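Cytochrome C (Thioalkalivibrio paradoxus ARh 1, PDB 5N1T) probably carries electrons by way of a covalently attached heme c, as a small, helical member of the cytochrome c family. Local coordinates at residues 68-72 / 73-77; 81-84 / 85-89; 56-59 / 60-64. One frame throughout, in Å; residues are numbered along the deposited sequence.

Interaction 1. Residues 68-72 / 73-77; sequences LAFRS and GTRES. With HEC (heme c), chain F.
The carbonyl oxygen A69 O is gripped by two backbone donors at the C-terminal end of helix 60-72, a termination with a positive-phi glycine. R75 N approaches almost straight, 2.9 Å from A69 O with 176° at the hydrogen; G73 N adds a weak bond to A69 O and another weak one to F70 O. G73 is where the chain leaves helical geometry, its phi of 117° turning the backbone back over the last helical turn. Across the turn, S72 OG and T74 OG1 share a hydrogen bond at 3.1 Å. Toward the heme, F70 CG is anti to its own carbonyl carbon, which directs the ring at the heme, and heme C2A lies in the plane of the ring at its edge, 3.6 Å from F70 CE2. R75 crosses this ring, CD over one face, with R75 NE 3.8 Å from F70 CZ and the guanidinium plane turned 46° from the ring. S77 CB also packs 3.6 Å from F70 CD1, while S77 OG bonds to Q81 N. Bent at chi3, the arginine chain reaches a propionate of the heme, where R75 NH2 donates to heme O1A at 2.8 Å.

Interaction 2. Residues 81-84 / 85-89; sequences QRQA and SGYSE. With HEC (heme c), chain F.
S85 N bonds to Q81 O at 2.9 Å with 162° at the hydrogen, a helical i to i+4 bond that closes helix 80-84. The next two donors reach back only three residues: G86 N to Q83 O at 2.8 Å, and Y87 N to A84 O at 3.1 Å, the latter closing a type I beta turn from A84 to Y87. Q81 O has a second, weak partner in S85 OG, whose chi1 of -68° sets the hydroxyl beside its own backbone N, the other donor to Q81 O; S85 OG also touches Q81 CG. The Y87 ring has A84 O at its edge, and Y87 CD2 lies 3.4 Å from Q83 O. At the far end of the ring Y87 OH rests 3.3 Å from heme CBB, and Q83 OE1 sits as close to the heme methyl CMC. One water ties the two polar ends together, donating to Q83 OE1 at 2.6 Å and hydrogen-bonded to Y87 OH at 3.0 Å; both ends of the Q83 amide also hydrogen-bond polar side-chain atoms on the chain of another protein. The turn leads into helix 89-101, with S88 at its N-cap; Y87 packs against I92 and I95 of that helix and M67 of helix 60-72.

Interaction 3. Residues 56-59 / 60-64; sequences SGLD and ADQIA
L58, D59, Q62 and I63 carry the contact that starts helix 60-72, and three hydrogen bonds hold it. The shortest runs from D59 N to Q62 OE1, 2.7 Å with 169° at the hydrogen and the donor in the plane of the amide carbonyl. The return bond goes from Q62 N to D59 OD1 at 3.3 Å; it is longer but just as straight, and the carboxylate oxygen is met nearly along its C-O axis. D59 CG stands between its backbone N and carbonyl carbon, chi1 60°, which swings the carboxylate back over the first turn to where Q62 N points. The third bond is the first helical i to i+4 link, I63 N to D59 O at 3.1 Å.

As for flat groups and charge, the D59 and Q62 side chains cross at about a right angle, with carboxylate and amide planes 46° apart. D61 OD1 lies 5.1 Å from D59 OD1, so two acidic groups gather at the start of the helix; the positive end of the helix dipole would be expected to offset some of their mutual repulsion.

Van der Waals contacts complete the joint. L58 CD1 and I63 CG1 form an apolar pair at 4.0 Å, and L58 CD2 lies 3.6 Å from Q62 NE2, so one leucine methyl faces I63 and the other the Q62 amide. Both L58 and I63 touch the heme, and I63 also packs on A96 and I99 of helix 89-101.

With D59 as N-cap and Q62 three residues on, the reciprocal bonds make a capping box. L58 just before the cap and I63 four residues after it add a hydrophobic staple, so the helix entrance of this cytochrome c fold is fixed by polar bonds and by apolar contact beside the heme.

Overall arrangement
Helix 60-72 is shared by interactions 3 and 1, which fix its start and its end with centres 16 Å apart; both are largely surface contacts, while interaction 2 is partly buried. The chemistry follows the position. Interaction 3 meets backbone donors at a helix start with side-chain oxygens, whereas interactions 1 and 2 satisfy carbonyls at helix ends chiefly with backbone N-H groups. Those two lie side by side, 10 Å between centres, joined by probable hydrogen bonds from Q81 NE2 to R71 O and from R71 NE to Y87 O. All three reach the heme: interaction 1 through a propionate and an aromatic edge, interaction 2 at its methyl and vinyl-derived substituents, interaction 3 through apolar side chains.

Interaction 1. Residues 68-72 / 73-77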
loop_
_atom_site.group_PDB
_atom_site.type_symbol
_atom_site.label_atom_id
_atom_site.label_comp_id
_atom_site.label_asym_id
_atom_site.label_seq_id
_atom_site.Cartn_x
_atom_site.Cartn_y
_atom_site.Cartn_z
ATOM N N LEU B 68 -31.359 4.146 -21.965
ATOM C CA LEU B 68 -31.097 3.829 -23.373
ATOM C C LEU B 68 -30.228 4.891 -24.029
ATOM O O LEU B 68 -29.372 4.538 -24.863
ATOM C CB LEU B 68 -32.398 3.637 -24.166
ATOM C CG LEU B 68 -33.420 2.625 -23.636
ATOM C CD1 LEU B 68 -34.826 3.103 -23.958
ATOM C CD2 LEU B 68 -33.204 1.199 -24.138
ATOM N N ALA B 69 -30.446 6.163 -23.640
ATOM C CA ALA B 69 -29.650 7.314 -24.115
ATOM C C ALA B 69 -28.169 7.219 -23.710
ATOM O O ALA B 69 -27.266 7.558 -24.498
ATOM C CB ALA B 69 -30.250 8.630 -23.626
ATOM N N PHE B 70 -27.939 6.759 -22.474
ATOM C CA PHE B 70 -26.594 6.553 -21.945
ATOM C C PHE B 70 -25.981 5.351 -22.645
ATOM O O PHE B 70 -24.819 5.400 -23.085
ATOM C CB PHE B 70 -26.643 6.290 -20.446
ATOM C CG PHE B 70 -26.761 7.530 -19.585
ATOM C CD1 PHE B 70 -25.950 8.641 -19.793
ATOM C CD2 PHE B 70 -27.661 7.556 -18.511
ATOM C CE1 PHE B 70 -26.045 9.758 -18.961
ATOM C CE2 PHE B 70 -27.763 8.660 -17.679
ATOM C CZ PHE B 70 -26.958 9.770 -17.898
ATOM N N ARG B 71 -26.791 4.303 -22.776
ATOM C CA ARG B 71 -26.401 3.069 -23.405
ATOM C C ARG B 71 -25.789 3.239 -24.816
ATOM O O ARG B 71 -24.706 2.742 -25.099
ATOM C CB ARG B 71 -27.625 2.185 -23.441
ATOM C CG ARG B 71 -27.397 0.697 -23.401
ATOM C CD ARG B 71 -28.768 0.063 -23.273
ATOM N NE ARG B 71 -28.740 -1.386 -23.456
ATOM C CZ ARG B 71 -28.974 -2.011 -24.609
ATOM N NH1 ARG B 71 -29.254 -1.324 -25.707
ATOM N NH2 ARG B 71 -28.937 -3.338 -24.658
ATOM N N SER B 72 -26.458 3.965 -25.684
ATOM C CA SER B 72 -25.986 4.141 -27.068
ATOM C C SER B 72 -24.941 5.260 -27.241
ATOM O O SER B 72 -24.251 5.341 -28.259
ATOM C CB SER B 72 -27.184 4.471 -27.947
ATOM O OG SER B 72 -27.634 5.783 -27.606
ATOM N N GLY B 73 -24.866 6.160 -26.273
ATOM C CA GLY B 73 -23.911 7.240 -26.348
ATOM C C GLY B 73 -24.559 8.595 -26.410
ATOM O O GLY B 73 -23.979 9.556 -25.932
ATOM N N THR B 74 -25.750 8.673 -26.994
ATOM C CA THR B 74 -26.505 9.921 -27.164
ATOM C C THR B 74 -26.307 10.898 -26.026
ATOM O O THR B 74 -26.123 12.100 -26.250
ATOM C CB THR B 74 -28.004 9.613 -27.203
ATOM O OG1 THR B 74 -28.234 8.715 -28.281
ATOM C CG2 THR B 74 -28.869 10.918 -27.342
ATOM N N ARG B 75 -26.401 10.355 -24.811
ATOM C CA ARG B 75 -26.142 11.087 -23.593
ATOM C C ARG B 75 -24.799 10.576 -23.022
ATOM O O ARG B 75 -24.637 9.370 -22.743
ATOM C CB ARG B 75 -27.317 10.907 -22.633
ATOM C CG ARG B 75 -27.708 12.187 -21.965
ATOM C CD ARG B 75 -28.846 11.979 -21.008
ATOM N NE ARG B 75 -28.536 12.688 -19.772
ATOM C CZ ARG B 75 -29.416 13.079 -18.853
ATOM N NH1 ARG B 75 -30.717 12.854 -18.999
ATOM N NH2 ARG B 75 -28.983 13.723 -17.776
ATOM N N GLU B 76 -23.836 11.502 -22.929
ATOM C CA GLU B 76 -22.471 11.284 -22.404
ATOM C C GLU B 76 -22.524 10.896 -20.926
ATOM O O GLU B 76 -23.236 11.543 -20.144
ATOM C CB GLU B 76 -21.656 12.580 -22.543
ATOM C CG GLU B 76 -21.368 13.001 -23.973
ATOM C CD GLU B 76 -20.153 12.298 -24.533
ATOM O OE1 GLU B 76 -19.016 12.750 -24.237
ATOM O OE2 GLU B 76 -20.344 11.284 -25.250
ATOM N N SER B 77 -21.795 9.853 -20.532
ATOM C CA SER B 77 -21.740 9.503 -19.100
ATOM C C SER B 77 -20.306 9.440 -18.597
ATOM O O SER B 77 -19.386 9.304 -19.404
ATOM C CB SER B 77 -22.462 8.189 -18.828
ATOM O OG SER B 77 -21.754 7.090 -19.353
HETATM FE FE HEC F . -27.096 6.035 -12.437
HETATM C CHA HEC F . -26.975 9.255 -13.758
HETATM C CHB HEC F . -30.326 5.766 -13.425
HETATM C CHC HEC F . -27.027 2.622 -11.684
HETATM C CHD HEC F . -24.046 6.453 -11.070
HETATM N NA HEC F . -28.408 7.305 -13.442
HETATM C C1A HEC F . -28.251 8.559 -13.871
HETATM C C2A HEC F . -29.439 9.192 -14.510
HETATM C C3A HEC F . -30.438 8.126 -14.417
HETATM C C4A HEC F . -29.683 7.041 -13.750
HETATM C CMA HEC F . -31.861 8.074 -14.876
HETATM C CAA HEC F . -29.564 10.585 -15.076
HETATM C CBA HEC F . -30.031 11.385 -13.857
HETATM C CGA HEC F . -30.374 12.845 -14.121
HETATM O O1A HEC F . -29.993 13.422 -15.162
HETATM O O2A HEC F . -31.040 13.461 -13.257
HETATM N NB HEC F . -28.445 4.448 -12.550
HETATM C C1B HEC F . -29.727 4.536 -12.970
HETATM C C2B HEC F . -30.524 3.299 -12.949
HETATM C C3B HEC F . -29.552 2.327 -12.461
HETATM C C4B HEC F . -28.295 3.135 -12.223
HETATM C CMB HEC F . -31.946 3.046 -13.367
HETATM C CAB HEC F . -29.973 0.907 -12.334
HETATM C CBB HEC F . -29.168 -0.245 -11.875
HETATM N NC HEC F . -25.758 4.731 -11.506
HETATM C C1C HEC F . -25.866 3.410 -11.235
HETATM C C2C HEC F . -24.697 2.807 -10.519
HETATM C C3C HEC F . -23.809 3.989 -10.372
HETATM C C4C HEC F . -24.569 5.088 -10.989
HETATM C CMC HEC F . -24.525 1.376 -10.103
HETATM C CAC HEC F . -22.481 4.226 -9.730
HETATM C CBC HEC F . -21.603 3.195 -9.134
HETATM N ND HEC F . -25.743 7.589 -12.428
HETATM C C1D HEC F . -24.535 7.583 -11.877
HETATM C C2D HEC F . -23.760 8.833 -12.060
HETATM C C3D HEC F . -24.667 9.670 -12.861
HETATM C C4D HEC F . -25.824 8.783 -13.020
HETATM C CMD HEC F . -22.411 9.194 -11.540
HETATM C CAD HEC F . -24.470 11.045 -13.415
HETATM C CBD HEC F . -24.200 10.762 -14.890
HETATM C CGD HEC F . -22.776 10.368 -15.227
HETATM O O1D HEC F . -21.852 11.195 -15.061
HETATM O O2D HEC F . -22.572 9.224 -15.693
#

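Interaction 2. Residues 81-84 / 85-89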
loop_
_atom_site.group_PDB
_atom_site.type_symbol
_atom_site.label_atom_id
_atom_site.label_comp_id
_atom_site.label_asym_id
_atom_site.label_seq_id
_atom_site.Cartn_x
_atom_site.Cartn_y
_atom_site.Cartn_z
ATOM N N GLN B 81 -23.059 4.726 -19.025
ATOM C CA GLN B 81 -22.982 3.770 -20.123
ATOM C C GLN B 81 -22.389 2.421 -19.681
ATOM O O GLN B 81 -22.886 1.362 -20.101
ATOM C CB GLN B 81 -22.188 4.321 -21.291
ATOM C CG GLN B 81 -22.185 3.401 -22.510
ATOM C CD GLN B 81 -21.440 4.029 -23.672
ATOM O OE1 GLN B 81 -20.445 4.725 -23.475
ATOM N NE2 GLN B 81 -21.931 3.811 -24.891
ATOM N N ARG B 82 -21.338 2.461 -18.848
ATOM C CA ARG B 82 -20.738 1.218 -18.381
ATOM C C ARG B 82 -21.802 0.366 -17.704
ATOM O O ARG B 82 -21.899 -0.842 -17.963
ATOM C CB ARG B 82 -19.492 1.463 -17.514
ATOM C CG ARG B 82 -18.237 1.675 -18.360
ATOM C CD ARG B 82 -17.014 1.982 -17.552
ATOM N NE ARG B 82 -16.968 3.375 -17.142
ATOM C CZ ARG B 82 -16.190 3.836 -16.157
ATOM N NH1 ARG B 82 -15.417 3.007 -15.455
ATOM N NH2 ARG B 82 -16.190 5.122 -15.838
ATOM N N GLN B 83 -22.644 1.025 -16.912
ATOM C CA GLN B 83 -23.711 0.374 -16.179
ATOM C C GLN B 83 -24.883 0.024 -17.111
ATOM O O GLN B 83 -25.235 -1.158 -17.242
ATOM C CB GLN B 83 -24.158 1.256 -15.004
ATOM C CG GLN B 83 -23.256 1.228 -13.772
ATOM C CD GLN B 83 -23.226 -0.146 -13.145
ATOM O OE1 GLN B 83 -24.261 -0.667 -12.741
ATOM N NE2 GLN B 83 -22.034 -0.759 -13.082
ATOM N N ALA B 84 -25.459 1.046 -17.754
ATOM C CA ALA B 84 -26.593 0.919 -18.686
ATOM C C ALA B 84 -26.470 -0.187 -19.769
ATOM O O ALA B 84 -27.442 -0.930 -20.005
ATOM C CB ALA B 84 -26.907 2.275 -19.324
ATOM N N SER B 85 -25.283 -0.287 -20.390
ATOM C CA SER B 85 -24.935 -1.310 -21.377
ATOM C C SER B 85 -24.996 -2.736 -20.805
ATOM O O SER B 85 -25.135 -3.720 -21.539
ATOM C CB SER B 85 -23.524 -1.044 -21.922
ATOM O OG SER B 85 -23.462 0.148 -22.718
ATOM N N GLY B 86 -24.908 -2.848 -19.488
ATOM C CA GLY B 86 -24.986 -4.137 -18.824
ATOM C C GLY B 86 -26.363 -4.755 -18.830
ATOM O O GLY B 86 -26.512 -5.949 -18.523
ATOM N N TYR B 87 -27.366 -3.942 -19.179
ATOM C CA TYR B 87 -28.752 -4.393 -19.250
ATOM C C TYR B 87 -29.339 -4.448 -20.648
ATOM O O TYR B 87 -28.989 -3.648 -21.524
ATOM C CB TYR B 87 -29.614 -3.495 -18.402
ATOM C CG TYR B 87 -29.129 -3.367 -17.007
ATOM C CD1 TYR B 87 -29.336 -4.400 -16.076
ATOM C CD2 TYR B 87 -28.442 -2.236 -16.608
ATOM C CE1 TYR B 87 -28.882 -4.296 -14.781
ATOM C CE2 TYR B 87 -27.984 -2.121 -15.319
ATOM C CZ TYR B 87 -28.207 -3.141 -14.409
ATOM O OH TYR B 87 -27.756 -2.992 -13.109
ATOM N N SER B 88 -30.258 -5.385 -20.836
ATOM C CA SER B 88 -31.070 -5.442 -22.032
ATOM C C SER B 88 -32.189 -4.389 -21.984
ATOM O O SER B 88 -32.497 -3.825 -20.924
ATOM C CB SER B 88 -31.688 -6.826 -22.128
ATOM O OG SER B 88 -32.738 -6.928 -21.193
ATOM N N GLU B 89 -32.803 -4.156 -23.140
ATOM C CA GLU B 89 -33.982 -3.283 -23.280
ATOM C C GLU B 89 -35.179 -3.696 -22.413
ATOM O O GLU B 89 -35.854 -2.841 -21.849
ATOM C CB GLU B 89 -34.398 -3.179 -24.750
ATOM C CG GLU B 89 -33.273 -2.714 -25.668
ATOM C CD GLU B 89 -33.776 -1.980 -26.888
ATOM O OE1 GLU B 89 -35.002 -2.070 -27.163
ATOM O OE2 GLU B 89 -32.942 -1.309 -27.552
HETATM FE FE HEC F . -27.096 6.035 -12.437
HETATM C CHA HEC F . -26.975 9.255 -13.758
HETATM C CHB HEC F . -30.326 5.766 -13.425
HETATM C CHC HEC F . -27.027 2.622 -11.684
HETATM C CHD HEC F . -24.046 6.453 -11.070
HETATM N NA HEC F . -28.408 7.305 -13.442
HETATM C C1A HEC F . -28.251 8.559 -13.871
HETATM C C2A HEC F . -29.439 9.192 -14.510
HETATM C C3A HEC F . -30.438 8.126 -14.417
HETATM C C4A HEC F . -29.683 7.041 -13.750
HETATM C CMA HEC F . -31.861 8.074 -14.876
HETATM C CAA HEC F . -29.564 10.585 -15.076
HETATM C CBA HEC F . -30.031 11.385 -13.857
HETATM C CGA HEC F . -30.374 12.845 -14.121
HETATM O O1A HEC F . -29.993 13.422 -15.162
HETATM O O2A HEC F . -31.040 13.461 -13.257
HETATM N NB HEC F . -28.445 4.448 -12.550
HETATM C C1B HEC F . -29.727 4.536 -12.970
HETATM C C2B HEC F . -30.524 3.299 -12.949
HETATM C C3B HEC F . -29.552 2.327 -12.461
HETATM C C4B HEC F . -28.295 3.135 -12.223
HETATM C CMB HEC F . -31.946 3.046 -13.367
HETATM C CAB HEC F . -29.973 0.907 -12.334
HETATM C CBB HEC F . -29.168 -0.245 -11.875
HETATM N NC HEC F . -25.758 4.731 -11.506
HETATM C C1C HEC F . -25.866 3.410 -11.235
HETATM C C2C HEC F . -24.697 2.807 -10.519
HETATM C C3C HEC F . -23.809 3.989 -10.372
HETATM C C4C HEC F . -24.569 5.088 -10.989
HETATM C CMC HEC F . -24.525 1.376 -10.103
HETATM C CAC HEC F . -22.481 4.226 -9.730
HETATM C CBC HEC F . -21.603 3.195 -9.134
HETATM N ND HEC F . -25.743 7.589 -12.428
HETATM C C1D HEC F . -24.535 7.583 -11.877
HETATM C C2D HEC F . -23.760 8.833 -12.060
HETATM C C3D HEC F . -24.667 9.670 -12.861
HETATM C C4D HEC F . -25.824 8.783 -13.020
HETATM C CMD HEC F . -22.411 9.194 -11.540
HETATM C CAD HEC F . -24.470 11.045 -13.415
HETATM C CBD HEC F . -24.200 10.762 -14.890
HETATM C CGD HEC F . -22.776 10.368 -15.227
HETATM O O1D HEC F . -21.852 11.195 -15.061
HETATM O O2D HEC F . -22.572 9.224 -15.693
HETATM O O HOH W 1 -26.451 -0.905 -11.402
#

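Interaction 3. Residues 56-59 / 60-64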
loop_
_atom_site.group_PDB
_atom_site.type_symbol
_atom_site.label_atom_id
_atom_site.label_comp_id
_atom_site.label_asym_id
_atom_site.label_seq_id
_atom_site.Cartn_x
_atom_site.Cartn_y
_atom_site.Cartn_z
ATOM N N SER B 56 -35.573 9.158 -7.336
ATOM C CA SER B 56 -36.941 9.086 -6.808
ATOM C C SER B 56 -37.976 9.972 -7.526
ATOM O O SER B 56 -39.084 9.478 -7.837
ATOM C CB SER B 56 -36.933 9.385 -5.301
ATOM O OG SER B 56 -36.167 10.557 -5.037
ATOM N N GLY B 57 -37.608 11.238 -7.806
ATOM C CA GLY B 57 -38.511 12.202 -8.471
ATOM C C GLY B 57 -38.556 12.136 -9.993
ATOM O O GLY B 57 -38.505 13.163 -10.653
ATOM N N LEU B 58 -38.645 10.923 -10.532
ATOM C CA LEU B 58 -38.585 10.622 -11.962
ATOM C C LEU B 58 -39.527 9.467 -12.220
ATOM O O LEU B 58 -39.640 8.562 -11.384
ATOM C CB LEU B 58 -37.177 10.149 -12.368
ATOM C CG LEU B 58 -35.946 11.034 -12.615
ATOM C CD1 LEU B 58 -34.797 10.214 -13.194
ATOM C CD2 LEU B 58 -36.276 12.173 -13.563
ATOM N N ASP B 59 -40.172 9.460 -13.376
ATOM C CA ASP B 59 -41.046 8.331 -13.725
ATOM C C ASP B 59 -40.401 7.324 -14.723
ATOM O O ASP B 59 -39.365 7.637 -15.357
ATOM C CB ASP B 59 -42.434 8.816 -14.203
ATOM C CG ASP B 59 -42.364 9.710 -15.452
ATOM O OD1 ASP B 59 -41.619 9.398 -16.409
ATOM O OD2 ASP B 59 -43.083 10.729 -15.478
ATOM N N ALA B 60 -41.035 6.142 -14.855
ATOM C CA ALA B 60 -40.574 5.043 -15.703
ATOM C C ALA B 60 -40.003 5.527 -17.034
ATOM O O ALA B 60 -38.870 5.202 -17.415
ATOM C CB ALA B 60 -41.700 4.054 -15.927
ATOM N N ASP B 61 -40.778 6.365 -17.698
ATOM C CA ASP B 61 -40.483 6.810 -19.033
ATOM C C ASP B 61 -39.169 7.561 -19.078
ATOM O O ASP B 61 -38.323 7.251 -19.934
ATOM C CB ASP B 61 -41.662 7.631 -19.582
ATOM C CG ASP B 61 -42.734 6.754 -20.221
ATOM O OD1 ASP B 61 -43.154 5.726 -19.633
ATOM O OD2 ASP B 61 -43.151 7.093 -21.342
ATOM N N GLN B 62 -38.990 8.511 -18.147
ATOM C CA GLN B 62 -37.723 9.270 -18.029
ATOM C C GLN B 62 -36.525 8.360 -17.788
ATOM O O GLN B 62 -35.501 8.464 -18.492
ATOM C CB GLN B 62 -37.793 10.304 -16.916
ATOM C CG GLN B 62 -38.825 11.386 -17.149
ATOM C CD GLN B 62 -39.112 12.158 -15.893
ATOM O OE1 GLN B 62 -39.633 11.618 -14.912
ATOM N NE2 GLN B 62 -38.765 13.435 -15.905
ATOM N N ILE B 63 -36.676 7.447 -16.823
ATOM C CA ILE B 63 -35.605 6.534 -16.496
ATOM C C ILE B 63 -35.270 5.711 -17.728
ATOM O O ILE B 63 -34.137 5.759 -18.194
ATOM C CB ILE B 63 -35.886 5.652 -15.274
ATOM C CG1 ILE B 63 -35.988 6.535 -14.000
ATOM C CG2 ILE B 63 -34.784 4.589 -15.163
ATOM C CD1 ILE B 63 -36.545 5.850 -12.737
ATOM N N ALA B 64 -36.253 5.012 -18.288
ATOM C CA ALA B 64 -35.976 4.132 -19.428
ATOM C C ALA B 64 -35.324 4.929 -20.561
ATOM O O ALA B 64 -34.321 4.506 -21.107
ATOM C CB ALA B 64 -37.247 3.408 -19.907
#